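PDB 5LW0: basic helix-loop-helix, putative, expressed from Oryza sativa subsp. japonica, which carries a macrodomain that binds ADP-ribose and probably takes part in ADP-ribosylation signalling linked to DNA interstrand crosslink repair. Local coordinates for residues D61-I66 with I73-V78. Numbering follows the deposited sequence.
Sequences DAVADI and IRLVLV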
ATOM      1  N   ASP A  61      -6.095   4.126 -12.407  1.00 14.71           N
ATOM      2  CA  ASP A  61      -6.570   5.518 -12.414  1.00 15.55           C
ATOM      3  C   ASP A  61      -5.975   6.367 -11.320  1.00 14.46           C
ATOM      4  O   ASP A  61      -5.617   7.510 -11.556  1.00 15.75           O
ATOM      5  CB  ASP A  61      -8.079   5.559 -12.363  1.00 20.56           C
ATOM      6  CG  ASP A  61      -8.725   5.141 -13.721  1.00 27.28           C
ATOM      7  OD1 ASP A  61      -8.029   5.111 -14.793  1.00 33.35           O
ATOM      8  OD2 ASP A  61      -9.898   4.787 -13.722  1.00 35.54           O
ATOM      9  N   ALA A  62      -5.847   5.819 -10.105  1.00 12.67           N
ATOM     10  CA  ALA A  62      -5.268   6.584  -8.971  1.00 13.92           C
ATOM     11  C   ALA A  62      -3.773   6.872  -9.212  1.00 14.22           C
ATOM     12  O   ALA A  62      -3.269   7.944  -8.897  1.00 14.97           O
ATOM     13  CB  ALA A  62      -5.423   5.809  -7.655  1.00 13.77           C
ATOM     14  N   VAL A  63      -3.092   5.891  -9.767  1.00 14.53           N
ATOM     15  CA  VAL A  63      -1.657   6.048 -10.100  1.00 13.47           C
ATOM     16  C   VAL A  63      -1.483   7.107 -11.192  1.00 14.11           C
ATOM     17  O   VAL A  63      -0.663   8.013 -11.065  1.00 14.83           O
ATOM     18  CB  VAL A  63      -1.059   4.696 -10.542  1.00 13.20           C
ATOM     19  CG1 VAL A  63       0.258   4.908 -11.232  1.00 13.75           C
ATOM     20  CG2 VAL A  63      -0.926   3.772  -9.327  1.00 13.91           C
ATOM     21  N   ALA A  64      -2.283   7.010 -12.240  1.00 14.64           N
ATOM     22  CA  ALA A  64      -2.192   7.999 -13.329  1.00 16.86           C
ATOM     23  C   ALA A  64      -2.439   9.404 -12.774  1.00 16.96           C
ATOM     24  O   ALA A  64      -1.674  10.345 -13.088  1.00 18.84           O
ATOM     25  CB  ALA A  64      -3.190   7.683 -14.403  1.00 17.97           C
ATOM     26  N   ASP A  65      -3.465   9.541 -11.926  1.00 15.19           N
ATOM     27  CA  ASP A  65      -3.813  10.844 -11.343  1.00 17.27           C
ATOM     28  C   ASP A  65      -2.663  11.427 -10.507  1.00 17.11           C
ATOM     29  O   ASP A  65      -2.330  12.593 -10.670  1.00 19.21           O
ATOM     30  CB  ASP A  65      -5.085  10.760 -10.527  1.00 18.57           C
ATOM     31  CG  ASP A  65      -6.382  10.612 -11.411  1.00 24.67           C
ATOM     32  OD1 ASP A  65      -6.294  10.777 -12.640  1.00 28.50           O
ATOM     33  OD2 ASP A  65      -7.464  10.285 -10.841  1.00 27.23           O
ATOM     34  N   ILE A  66      -2.020  10.639  -9.606  1.00 14.96           N
ATOM     35  CA  ILE A  66      -0.968  11.167  -8.805  1.00 15.53           C
ATOM     36  C   ILE A  66       0.313  11.502  -9.657  1.00 15.17           C
ATOM     37  O   ILE A  66       1.010  12.486  -9.363  1.00 17.18           O
ATOM     38  CB  ILE A  66      -0.652  10.273  -7.549  1.00 16.53           C
ATOM     39  CG1 ILE A  66       0.164  11.063  -6.528  1.00 17.96           C
ATOM     40  CG2 ILE A  66       0.132   9.052  -7.915  1.00 15.55           C
ATOM     41  CD1 ILE A  66      -0.692  11.982  -5.708  1.00 22.82           C
ATOM     42  N   ILE A  73       8.564  10.989  -8.116  1.00 21.27           N
ATOM     43  CA  ILE A  73       8.164   9.856  -7.221  1.00 19.94           C
ATOM     44  C   ILE A  73       8.058   8.632  -8.059  1.00 16.91           C
ATOM     45  O   ILE A  73       7.831   8.695  -9.255  1.00 18.18           O
ATOM     46  CB  ILE A  73       6.839  10.087  -6.471  1.00 19.33           C
ATOM     47  CG1 ILE A  73       5.670  10.377  -7.448  1.00 20.45           C
ATOM     48  CG2 ILE A  73       7.003  11.175  -5.436  1.00 21.00           C
ATOM     49  CD1 ILE A  73       4.281  10.262  -6.809  1.00 22.42           C
ATOM     50  N   ARG A  74       8.210   7.487  -7.405  1.00 14.00           N
ATOM     51  CA  ARG A  74       8.065   6.221  -8.069  0.50 14.29           C
ATOM     52  C   ARG A  74       7.155   5.340  -7.229  1.00 13.62           C
ATOM     53  O   ARG A  74       7.258   5.320  -6.008  1.00 14.05           O
ATOM     54  CB  ARG A  74       9.451   5.559  -8.248  0.50 15.28           C
ATOM     55  CG  ARG A  74       9.430   4.287  -9.033  0.50 15.31           C
ATOM     56  CD  ARG A  74      10.891   3.813  -9.331  0.50 15.72           C
ATOM     57  NE  ARG A  74      11.611   3.455  -8.106  0.50 15.05           N
ATOM     58  CZ  ARG A  74      12.747   2.779  -8.085  0.50 14.41           C
ATOM     59  NH1 ARG A  74      13.251   2.325  -9.256  0.50 14.98           N
ATOM     60  NH2 ARG A  74      13.311   2.451  -6.901  0.50 16.01           N
ATOM     61  N   LEU A  75       6.249   4.631  -7.906  1.00 12.56           N
ATOM     62  CA  LEU A  75       5.231   3.815  -7.246  1.00 12.93           C
ATOM     63  C   LEU A  75       5.358   2.382  -7.713  1.00 13.23           C
ATOM     64  O   LEU A  75       5.420   2.129  -8.889  1.00 14.63           O
ATOM     65  CB  LEU A  75       3.837   4.338  -7.611  1.00 14.06           C
ATOM     66  CG  LEU A  75       3.605   5.827  -7.282  1.00 16.46           C
ATOM     67  CD1 LEU A  75       2.250   6.295  -7.847  1.00 17.43           C
ATOM     68  CD2 LEU A  75       3.634   6.048  -5.816  1.00 15.90           C
ATOM     69  N   VAL A  76       5.358   1.451  -6.784  1.00 12.15           N
ATOM     70  CA  VAL A  76       5.584   0.032  -7.124  1.00 12.24           C
ATOM     71  C   VAL A  76       4.470  -0.822  -6.433  1.00 11.84           C
ATOM     72  O   VAL A  76       4.367  -0.834  -5.233  1.00 12.59           O
ATOM     73  CB  VAL A  76       6.962  -0.487  -6.671  1.00 13.00           C
ATOM     74  CG1 VAL A  76       7.132  -1.930  -7.096  1.00 13.84           C
ATOM     75  CG2 VAL A  76       8.067   0.358  -7.213  1.00 14.24           C
ATOM     76  N   LEU A  77       3.621  -1.461  -7.251  1.00 11.29           N
ATOM     77  CA  LEU A  77       2.612  -2.376  -6.770  1.00 12.68           C
ATOM     78  C   LEU A  77       3.252  -3.752  -6.567  1.00 12.75           C
ATOM     79  O   LEU A  77       3.798  -4.323  -7.532  1.00 13.82           O
ATOM     80  CB  LEU A  77       1.417  -2.439  -7.724  1.00 11.61           C
ATOM     81  CG  LEU A  77       0.347  -3.520  -7.394  1.00 12.72           C
ATOM     82  CD1 LEU A  77      -0.387  -3.223  -6.077  1.00 13.35           C
ATOM     83  CD2 LEU A  77      -0.601  -3.621  -8.536  1.00 12.82           C
ATOM     84  N   VAL A  78       3.144  -4.287  -5.373  1.00 12.48           N
ATOM     85  CA  VAL A  78       3.759  -5.551  -5.063  0.50 13.60           C
ATOM     86  C   VAL A  78       2.718  -6.602  -4.690  1.00 15.30           C
ATOM     87  O   VAL A  78       1.710  -6.302  -4.054  1.00 15.71           O
ATOM     88  CB  VAL A  78       4.805  -5.431  -3.945  0.50 14.29           C
ATOM     89  CG1 VAL A  78       5.915  -4.484  -4.376  0.50 13.80           C
ATOM     90  CG2 VAL A  78       4.168  -4.994  -2.633  0.50 14.52           C
TER
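In the beta-alpha-beta unit made of strand 37-40, helix 52-69 and strand 74-79, the late turns of the helix meet the start of the second strand through Ile66, Val63, Ile73 and Leu75. Leu75 has the largest share, with Ile66 close behind. It rises from the strand toward the helix with CG anti to its own carbonyl carbon (chi1 -56°), and its CD1 methyl is the branch that touches both helix residues. CD1 of Leu75 lies 3.5 Å from CG2 of Ile66, tighter than an ordinary methyl-methyl contact, and here the two side chains cross at about a right angle. CD1 of Leu75 has a looser neighbour one turn earlier, at 4.2 Å from CG1 of Val63; this time the side chains run past each other in opposite directions.

With CG1 of Ile66 set opposite the backbone N (chi1 -163°), CG2 is left between the backbone N and the carbonyl carbon, from where it presses on Leu75. The CG1 methylene of Ile66 is the atom nearest CD1 of Ile73, at 4.2 Å just before the strand begins, while the terminal CD1 methyl of Ile66 turns away. All four side chains are buried, and the interface between the segments is purely apolar.

Phe223 and Phe226 of helix 208-230 pack on Ile66 and Ile73, respectively, Phe104 of strand 104-108 touches Val63, and Leu38 and Phe40 of strand 37-40 touch Leu75. Backbone hydrogen bonds between Leu75 and both Arg103 and Phe105 tie its strand into the sheet, and Asp61 on the helix forms a salt bridge with Lys97. A helix laid by greasy side chains against parallel strands in this way is characteristic of the beta-alpha-beta crossover, a building block of the three-layer alpha/beta/alpha sandwich of macrodomains.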